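Local structure of alginase (Pseudoalteromonas, 4Q8K) at residues D167-F172 with T358-S363; N183-R188 with G320-S325; V207-V212 with T284-V289. The protein probably cleaves the polysaccharide alginate by beta-elimination, as an alginate lyase of polysaccharide lyase family 18, and carries a bound calcium ion. All coordinates share one frame; numbering follows the deposited sequence.

Contact 1. Residues D167-F172 with T358-S363; sequences DSTLVF and TMTNVS
L170 and M359 form an antiparallel, hydrogen-bonded beta pair that joins strand 169-172 to strand 355-368 within the seven-stranded sheet of a jelly-roll beta-sandwich. Strands 169-172 and 358-360 run antiparallel, with 161° between their directions. L170 N donates to M359 O at 3.0 Å, and M359 N returns the bond to L170 O at 2.8 Å; both bonds are nearly straight and lie in the carbonyl plane. L170 O also receives a CA-H contact from T358 CA at 3.2 Å, because V171 and T358 follow as the neighbouring non-hydrogen-bonded pair.

The two faces of this pairing differ in chemistry. L170 and M359 turn to the buried side. The CG of M359 stands beside its own backbone N (chi1 -69°) and the chain is extended beyond it, which carries the thioether across the F172 side chain at about a right angle. M359 SD lies 4.0 Å from F172 CE2, an oblique Met-aromatic contact that suits an unbranched, polarisable side chain. V171 and T358 take the other face, where beta-branched residues fit an extended backbone; V171 CG2 lies beside T358 OG1 (3.9 Å), the two side chains pointing the same way. T169 CG2 meets T358 CG2 at 3.6 Å and T360 CG2 at 4.0 Å. With OG1 beside the backbone N (chi1 -44°) and bonded to D166, T169 places this methyl anti to that N.

Past T360 the chain turns a corner at N361, and a water bridges the two backbones, donating to S168 O and accepting from N361 N. Strand 164-166 flanks 169-172, with L164 and V165 touching L170 and V171. Strand 204-216 flanks 358-363, where T358 and T360 bond through their backbones to K213 and T211, while F319 of strand 316-319 packs against both L170 and M359.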
# COMPACT_ATOMS: atom_id res chain seq x y z
N ASP A 167 0.86 -15.73 -15.30
CA ASP A 167 0.08 -14.71 -16.00
C ASP A 167 -1.08 -14.11 -15.21
O ASP A 167 -1.62 -13.12 -15.60
CB ASP A 167 -0.44 -15.19 -17.36
CG ASP A 167 -1.31 -16.40 -17.27
OD1 ASP A 167 -1.91 -16.66 -16.24
OD2 ASP A 167 -1.37 -17.13 -18.26
N SER A 168 -1.43 -14.75 -14.11
CA SER A 168 -2.58 -14.37 -13.31
C SER A 168 -2.27 -13.98 -11.85
O SER A 168 -3.17 -13.78 -11.08
CB SER A 168 -3.62 -15.48 -13.35
OG SER A 168 -3.94 -15.85 -14.66
N THR A 169 -1.00 -13.86 -11.49
CA THR A 169 -0.63 -13.63 -10.10
C THR A 169 0.49 -12.60 -9.93
O THR A 169 1.49 -12.64 -10.63
CB THR A 169 -0.17 -14.94 -9.43
OG1 THR A 169 -1.05 -16.01 -9.78
CG2 THR A 169 -0.14 -14.78 -7.92
N LEU A 170 0.30 -11.67 -9.00
CA LEU A 170 1.35 -10.74 -8.61
C LEU A 170 1.79 -11.04 -7.18
O LEU A 170 0.96 -11.16 -6.28
CB LEU A 170 0.87 -9.29 -8.71
CG LEU A 170 0.48 -8.76 -10.09
CD1 LEU A 170 -0.09 -7.36 -9.96
CD2 LEU A 170 1.68 -8.76 -11.03
N VAL A 171 3.10 -11.18 -6.99
CA VAL A 171 3.64 -11.41 -5.65
C VAL A 171 4.63 -10.32 -5.29
O VAL A 171 5.64 -10.15 -5.97
CB VAL A 171 4.35 -12.78 -5.56
CG1 VAL A 171 5.19 -12.85 -4.29
CG2 VAL A 171 3.33 -13.91 -5.61
N PHE A 172 4.34 -9.59 -4.23
CA PHE A 172 5.18 -8.47 -3.81
C PHE A 172 5.95 -8.84 -2.54
O PHE A 172 5.35 -9.08 -1.49
CB PHE A 172 4.35 -7.21 -3.57
CG PHE A 172 3.56 -6.77 -4.78
CD1 PHE A 172 4.15 -5.99 -5.77
CD2 PHE A 172 2.24 -7.15 -4.95
CE1 PHE A 172 3.44 -5.58 -6.89
CE2 PHE A 172 1.52 -6.75 -6.07
CZ PHE A 172 2.12 -5.97 -7.03
N THR A 358 0.17 -11.20 -2.07
CA THR A 358 -0.18 -11.86 -3.32
C THR A 358 -1.49 -11.29 -3.84
O THR A 358 -2.50 -11.31 -3.13
CB THR A 358 -0.33 -13.38 -3.13
OG1 THR A 358 0.89 -13.93 -2.63
CG2 THR A 358 -0.67 -14.06 -4.45
N MET A 359 -1.49 -10.79 -5.07
CA MET A 359 -2.69 -10.20 -5.62
C MET A 359 -3.16 -10.95 -6.86
O MET A 359 -2.38 -11.19 -7.77
CB MET A 359 -2.46 -8.73 -5.96
CG MET A 359 -2.29 -7.86 -4.75
SD MET A 359 -2.32 -6.12 -5.13
CE MET A 359 -1.70 -5.42 -3.60
N THR A 360 -4.44 -11.32 -6.86
CA THR A 360 -5.07 -12.03 -7.95
C THR A 360 -6.38 -11.33 -8.31
O THR A 360 -6.80 -10.39 -7.60
CB THR A 360 -5.38 -13.48 -7.56
OG1 THR A 360 -6.10 -13.50 -6.32
CG2 THR A 360 -4.09 -14.31 -7.42
N ASN A 361 -7.02 -11.77 -9.39
CA ASN A 361 -8.25 -11.13 -9.86
C ASN A 361 -8.10 -9.62 -9.83
O ASN A 361 -8.91 -8.91 -9.23
CB ASN A 361 -9.44 -11.53 -8.99
CG ASN A 361 -9.65 -13.03 -8.93
OD1 ASN A 361 -9.99 -13.58 -7.88
ND2 ASN A 361 -9.44 -13.70 -10.06
N VAL A 362 -7.05 -9.13 -10.47
CA VAL A 362 -6.73 -7.72 -10.42
C VAL A 362 -7.36 -6.98 -11.59
O VAL A 362 -7.35 -7.46 -12.72
CB VAL A 362 -5.22 -7.52 -10.46
CG1 VAL A 362 -4.86 -6.05 -10.36
CG2 VAL A 362 -4.57 -8.32 -9.33
N SER A 363 -7.93 -5.81 -11.31
CA SER A 363 -8.36 -4.91 -12.38
C SER A 363 -7.99 -3.46 -12.07
O SER A 363 -7.90 -3.05 -10.92
CB SER A 363 -9.86 -5.05 -12.66
OG SER A 363 -10.62 -4.77 -11.50
O HOH W 1 -6.13 -13.86 -11.32

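Contact 2. Residues N183-R188 with G320-S325; sequences NGNGWR and GNYLQS. With SO4 (sulfate ion), chain D.
N185 N donates to the phenol oxygen of Y322 at 3.0 Å, with an N-H...O angle of 158°, tying the loop before strand 186-193 to the end of a side chain from strand 321-324. The carbonyl of the same residue is taken as well: S325 N reaches N185 O at 2.9 Å. Further along, W187 and L323 exchange backbone bonds, W187 N to L323 O at 3.2 Å and L323 N to W187 O at 2.9 Å, both noticeably bent. Between N185 and W187, G186 brings its CA to 3.3 Å from L323 O, where any side chain would collide with that oxygen. The strands belong to the eight-stranded antiparallel sheet of the jelly roll; in related lyases the substrate groove lies on such a sheet.

R188 holds its guanidinium over one face of the Y322 ring, tilted 46° to it, with CZ 4.2 Å from the ring centroid, a cation-pi contact; a bend in its chain at chi3 (59°) helps bring the group there. At the guanidinium edge a sulfate, probably from the crystallisation liquor, takes R188 NH1 on O3 at 2.9 Å and NH2 on O4 at 3.2 Å. NH1 also forms a salt bridge with E157, and T181 adds a hydroxyl to the sulfate. Were Y322 replaced by an alanine, N185 N would probably lose its acceptor and the R188 guanidinium, without the aromatic face under it, would be held less firmly. Other buried polar groups find partners farther off: N321 bonds T222 and S355 through its amide, W187 NE1 meets S340, and S325 OG meets the carbonyl of C334.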
# COMPACT_ATOMS: atom_id res chain seq x y z
N ASN A 183 13.49 9.30 0.36
CA ASN A 183 12.66 9.66 1.51
C ASN A 183 11.96 8.47 2.17
O ASN A 183 11.31 8.63 3.21
CB ASN A 183 11.61 10.70 1.10
CG ASN A 183 12.23 12.03 0.72
OD1 ASN A 183 13.27 12.42 1.24
ND2 ASN A 183 11.56 12.75 -0.18
N GLY A 184 12.07 7.29 1.58
CA GLY A 184 11.33 6.13 2.06
C GLY A 184 11.70 5.74 3.47
O GLY A 184 12.80 6.06 3.94
N ASN A 185 10.87 4.93 4.06
CA ASN A 185 11.04 4.54 5.44
C ASN A 185 10.86 3.03 5.55
O ASN A 185 10.17 2.51 6.38
CB ASN A 185 10.13 5.37 6.38
CG ASN A 185 8.95 6.00 5.64
OD1 ASN A 185 8.09 5.28 5.16
ND2 ASN A 185 9.01 7.31 5.41
N GLY A 186 11.50 2.33 4.64
CA GLY A 186 11.42 0.89 4.63
C GLY A 186 11.89 0.31 3.31
O GLY A 186 12.72 0.91 2.63
N TRP A 187 11.36 -0.85 2.97
CA TRP A 187 11.65 -1.50 1.71
C TRP A 187 10.35 -1.67 0.97
O TRP A 187 9.33 -1.94 1.59
CB TRP A 187 12.23 -2.89 1.95
CG TRP A 187 13.71 -2.91 2.10
CD1 TRP A 187 14.60 -1.92 1.77
CD2 TRP A 187 14.49 -3.97 2.65
NE1 TRP A 187 15.88 -2.32 2.07
CE2 TRP A 187 15.84 -3.58 2.59
CE3 TRP A 187 14.17 -5.24 3.16
CZ2 TRP A 187 16.87 -4.39 3.06
CZ3 TRP A 187 15.19 -6.05 3.60
CH2 TRP A 187 16.53 -5.62 3.54
N ARG A 188 10.37 -1.51 -0.35
CA ARG A 188 9.13 -1.69 -1.12
C ARG A 188 9.27 -2.60 -2.33
O ARG A 188 10.37 -2.80 -2.87
CB ARG A 188 8.55 -0.33 -1.56
CG ARG A 188 9.23 0.25 -2.79
CD ARG A 188 8.79 1.67 -3.06
NE ARG A 188 9.07 2.55 -1.93
CZ ARG A 188 8.83 3.86 -1.92
NH1 ARG A 188 8.28 4.45 -2.97
NH2 ARG A 188 9.14 4.57 -0.84
N GLY A 320 1.02 -2.61 -4.03
CA GLY A 320 2.01 -3.65 -3.84
C GLY A 320 2.26 -3.88 -2.36
O GLY A 320 1.34 -4.10 -1.58
N ASN A 321 3.53 -3.83 -1.96
CA ASN A 321 3.85 -4.10 -0.58
C ASN A 321 4.99 -3.20 -0.19
O ASN A 321 6.15 -3.44 -0.56
CB ASN A 321 4.19 -5.59 -0.41
CG ASN A 321 4.57 -5.96 1.02
OD1 ASN A 321 4.73 -5.10 1.87
ND2 ASN A 321 4.75 -7.25 1.26
N TYR A 322 4.66 -2.11 0.50
CA TYR A 322 5.64 -1.16 1.00
C TYR A 322 5.79 -1.37 2.51
O TYR A 322 5.03 -0.83 3.30
CB TYR A 322 5.15 0.25 0.71
CG TYR A 322 6.05 1.39 1.12
CD1 TYR A 322 7.32 1.16 1.64
CD2 TYR A 322 5.62 2.70 1.00
CE1 TYR A 322 8.13 2.22 2.01
CE2 TYR A 322 6.43 3.77 1.37
CZ TYR A 322 7.69 3.51 1.88
OH TYR A 322 8.49 4.56 2.25
N LEU A 323 6.79 -2.17 2.88
CA LEU A 323 7.02 -2.57 4.27
C LEU A 323 7.64 -1.44 5.10
O LEU A 323 8.69 -0.90 4.75
CB LEU A 323 7.93 -3.81 4.30
CG LEU A 323 8.10 -4.58 5.62
CD1 LEU A 323 6.79 -5.23 6.04
CD2 LEU A 323 9.21 -5.63 5.47
N GLN A 324 6.96 -1.09 6.20
CA GLN A 324 7.30 0.07 7.01
C GLN A 324 8.29 -0.31 8.10
O GLN A 324 8.07 -1.27 8.82
CB GLN A 324 6.03 0.63 7.66
CG GLN A 324 4.93 1.01 6.66
CD GLN A 324 5.36 2.15 5.73
OE1 GLN A 324 5.54 1.96 4.53
NE2 GLN A 324 5.51 3.34 6.30
N SER A 325 9.37 0.46 8.21
CA SER A 325 10.38 0.18 9.24
C SER A 325 9.98 0.89 10.52
O SER A 325 10.35 2.04 10.74
CB SER A 325 11.77 0.62 8.78
OG SER A 325 12.76 0.22 9.72
S SO4 D . 8.68 8.32 -1.76
O1 SO4 D . 9.35 9.46 -2.39
O2 SO4 D . 7.46 8.79 -1.10
O3 SO4 D . 8.38 7.32 -2.79
O4 SO4 D . 9.57 7.73 -0.76

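Contact 3. Residues V207-V212 with T284-V289; sequences VFEATV and TFNLRV
E209 and N286 each hold CG anti to the backbone N (chi1 -174° and -165°), which extends both side chains along one face of two antiparallel strands in the seven-stranded sheet of the jelly roll, where their polar ends meet. N286 ND2 donates to E209 OE2 at 2.9 Å, nearly in its own amide plane but on the anti side of the carboxylate. The other oxygen, E209 OE1, lies at the edge of the R288 guanidinium, 3.8 Å from NE, a long salt bridge. Charged and amide groups suit this more open face.

The opposite face is apolar and buried. F285 CG sits between the backbone N and carbonyl carbon (chi1 67°), which swings its ring alongside V212; V212 CB stands over one ring face, 4.2 Å from the centroid, in a CH-pi contact. V212 CG2 also meets L287 CB at 4.0 Å, while F208 packs on F317 and F319 of the facing sheet.

Six short backbone hydrogen bonds join the pairs F208-V289, A210-L287 and V212-F285. On the polar face, T211 CG2 presses tightly on T284 CG2 at 3.4 Å. T211 OG1 bonds N361 of the neighbouring strand and also a water, which donates to N286 OD1 at 2.9 Å.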
# COMPACT_ATOMS: atom_id res chain seq x y z
N VAL A 207 -10.45 2.99 -10.80
CA VAL A 207 -10.91 1.89 -9.99
C VAL A 207 -9.81 0.84 -9.94
O VAL A 207 -9.33 0.40 -10.99
CB VAL A 207 -12.17 1.24 -10.59
CG1 VAL A 207 -12.59 0.03 -9.78
CG2 VAL A 207 -13.31 2.25 -10.70
N PHE A 208 -9.39 0.46 -8.73
CA PHE A 208 -8.47 -0.65 -8.56
C PHE A 208 -9.17 -1.69 -7.70
O PHE A 208 -9.74 -1.35 -6.66
CB PHE A 208 -7.17 -0.20 -7.90
CG PHE A 208 -6.22 -1.33 -7.57
CD1 PHE A 208 -5.30 -1.77 -8.50
CD2 PHE A 208 -6.25 -1.95 -6.32
CE1 PHE A 208 -4.42 -2.81 -8.20
CE2 PHE A 208 -5.39 -2.98 -6.02
CZ PHE A 208 -4.47 -3.42 -6.97
N GLU A 209 -9.14 -2.93 -8.15
CA GLU A 209 -9.68 -4.03 -7.37
C GLU A 209 -8.71 -5.20 -7.42
O GLU A 209 -8.09 -5.45 -8.45
CB GLU A 209 -11.06 -4.46 -7.88
CG GLU A 209 -11.72 -5.52 -7.00
CD GLU A 209 -13.23 -5.58 -7.16
OE1 GLU A 209 -13.78 -4.93 -8.08
OE2 GLU A 209 -13.88 -6.29 -6.36
N ALA A 210 -8.58 -5.89 -6.30
CA ALA A 210 -7.72 -7.05 -6.21
C ALA A 210 -8.17 -7.97 -5.08
O ALA A 210 -8.74 -7.52 -4.08
CB ALA A 210 -6.27 -6.63 -6.01
N THR A 211 -7.95 -9.26 -5.28
CA THR A 211 -8.04 -10.26 -4.23
C THR A 211 -6.64 -10.33 -3.61
O THR A 211 -5.65 -10.63 -4.30
CB THR A 211 -8.45 -11.62 -4.82
OG1 THR A 211 -9.80 -11.53 -5.31
CG2 THR A 211 -8.37 -12.73 -3.78
N VAL A 212 -6.56 -10.03 -2.31
CA VAL A 212 -5.28 -9.84 -1.65
C VAL A 212 -5.04 -10.86 -0.54
O VAL A 212 -5.79 -10.91 0.43
CB VAL A 212 -5.17 -8.42 -1.02
CG1 VAL A 212 -3.78 -8.22 -0.41
CG2 VAL A 212 -5.47 -7.35 -2.05
N THR A 284 -7.05 -14.10 3.14
CA THR A 284 -7.24 -13.35 1.91
C THR A 284 -8.47 -12.46 2.04
O THR A 284 -9.45 -12.85 2.69
CB THR A 284 -7.44 -14.30 0.71
OG1 THR A 284 -6.29 -15.15 0.56
CG2 THR A 284 -7.65 -13.51 -0.59
N PHE A 285 -8.42 -11.26 1.46
CA PHE A 285 -9.58 -10.38 1.45
C PHE A 285 -9.70 -9.68 0.10
O PHE A 285 -8.78 -9.75 -0.72
CB PHE A 285 -9.51 -9.36 2.59
CG PHE A 285 -8.38 -8.35 2.46
CD1 PHE A 285 -7.11 -8.64 2.91
CD2 PHE A 285 -8.62 -7.09 1.92
CE1 PHE A 285 -6.09 -7.70 2.80
CE2 PHE A 285 -7.62 -6.16 1.82
CZ PHE A 285 -6.35 -6.45 2.26
N ASN A 286 -10.82 -9.02 -0.13
CA ASN A 286 -11.02 -8.28 -1.36
C ASN A 286 -10.82 -6.79 -1.13
O ASN A 286 -11.36 -6.22 -0.17
CB ASN A 286 -12.43 -8.53 -1.91
CG ASN A 286 -12.58 -8.09 -3.36
OD1 ASN A 286 -12.13 -8.78 -4.28
ND2 ASN A 286 -13.21 -6.94 -3.57
N LEU A 287 -10.04 -6.16 -2.00
CA LEU A 287 -9.77 -4.74 -1.91
C LEU A 287 -10.30 -4.00 -3.13
O LEU A 287 -10.00 -4.35 -4.26
CB LEU A 287 -8.26 -4.49 -1.78
CG LEU A 287 -7.84 -3.01 -1.71
CD1 LEU A 287 -8.34 -2.35 -0.45
CD2 LEU A 287 -6.31 -2.92 -1.78
N ARG A 288 -11.09 -2.96 -2.89
CA ARG A 288 -11.54 -2.08 -3.97
C ARG A 288 -11.28 -0.63 -3.61
O ARG A 288 -11.77 -0.13 -2.60
CB ARG A 288 -13.02 -2.30 -4.31
CG ARG A 288 -13.49 -1.54 -5.55
CD ARG A 288 -14.84 -2.07 -6.06
NE ARG A 288 -15.19 -1.52 -7.37
CZ ARG A 288 -16.02 -0.50 -7.54
NH1 ARG A 288 -16.30 -0.04 -8.76
NH2 ARG A 288 -16.57 0.06 -6.48
N VAL A 289 -10.52 0.06 -4.45
CA VAL A 289 -10.21 1.46 -4.24
C VAL A 289 -10.74 2.24 -5.43
O VAL A 289 -10.39 1.94 -6.57
CB VAL A 289 -8.69 1.70 -4.13
CG1 VAL A 289 -8.39 3.17 -3.93
CG2 VAL A 289 -8.12 0.88 -2.98
O HOH W 2 -10.78 -9.11 -6.79

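Overall arrangement
Contacts 1 and 3 belong to the same seven-stranded sheet and are joined directly, since strands 355-368 and 204-216 are neighbours: S363 N lies 2.9 Å from E209 O, a probable hydrogen bond. Both are partly buried, with an apolar side facing inward and a side of threonines, or of ion pair and amide, that is more open. Contact 2 sits in the other sheet, on the opposite side of the chain's centre from contact 3, and almost all its touching residues are buried. There buried polar groups, an arginine over a tyrosine and a bound sulfate are added to the strand pairing. Contact 1 touches contact 2 through F172 against G320, where the two sheets approach each other.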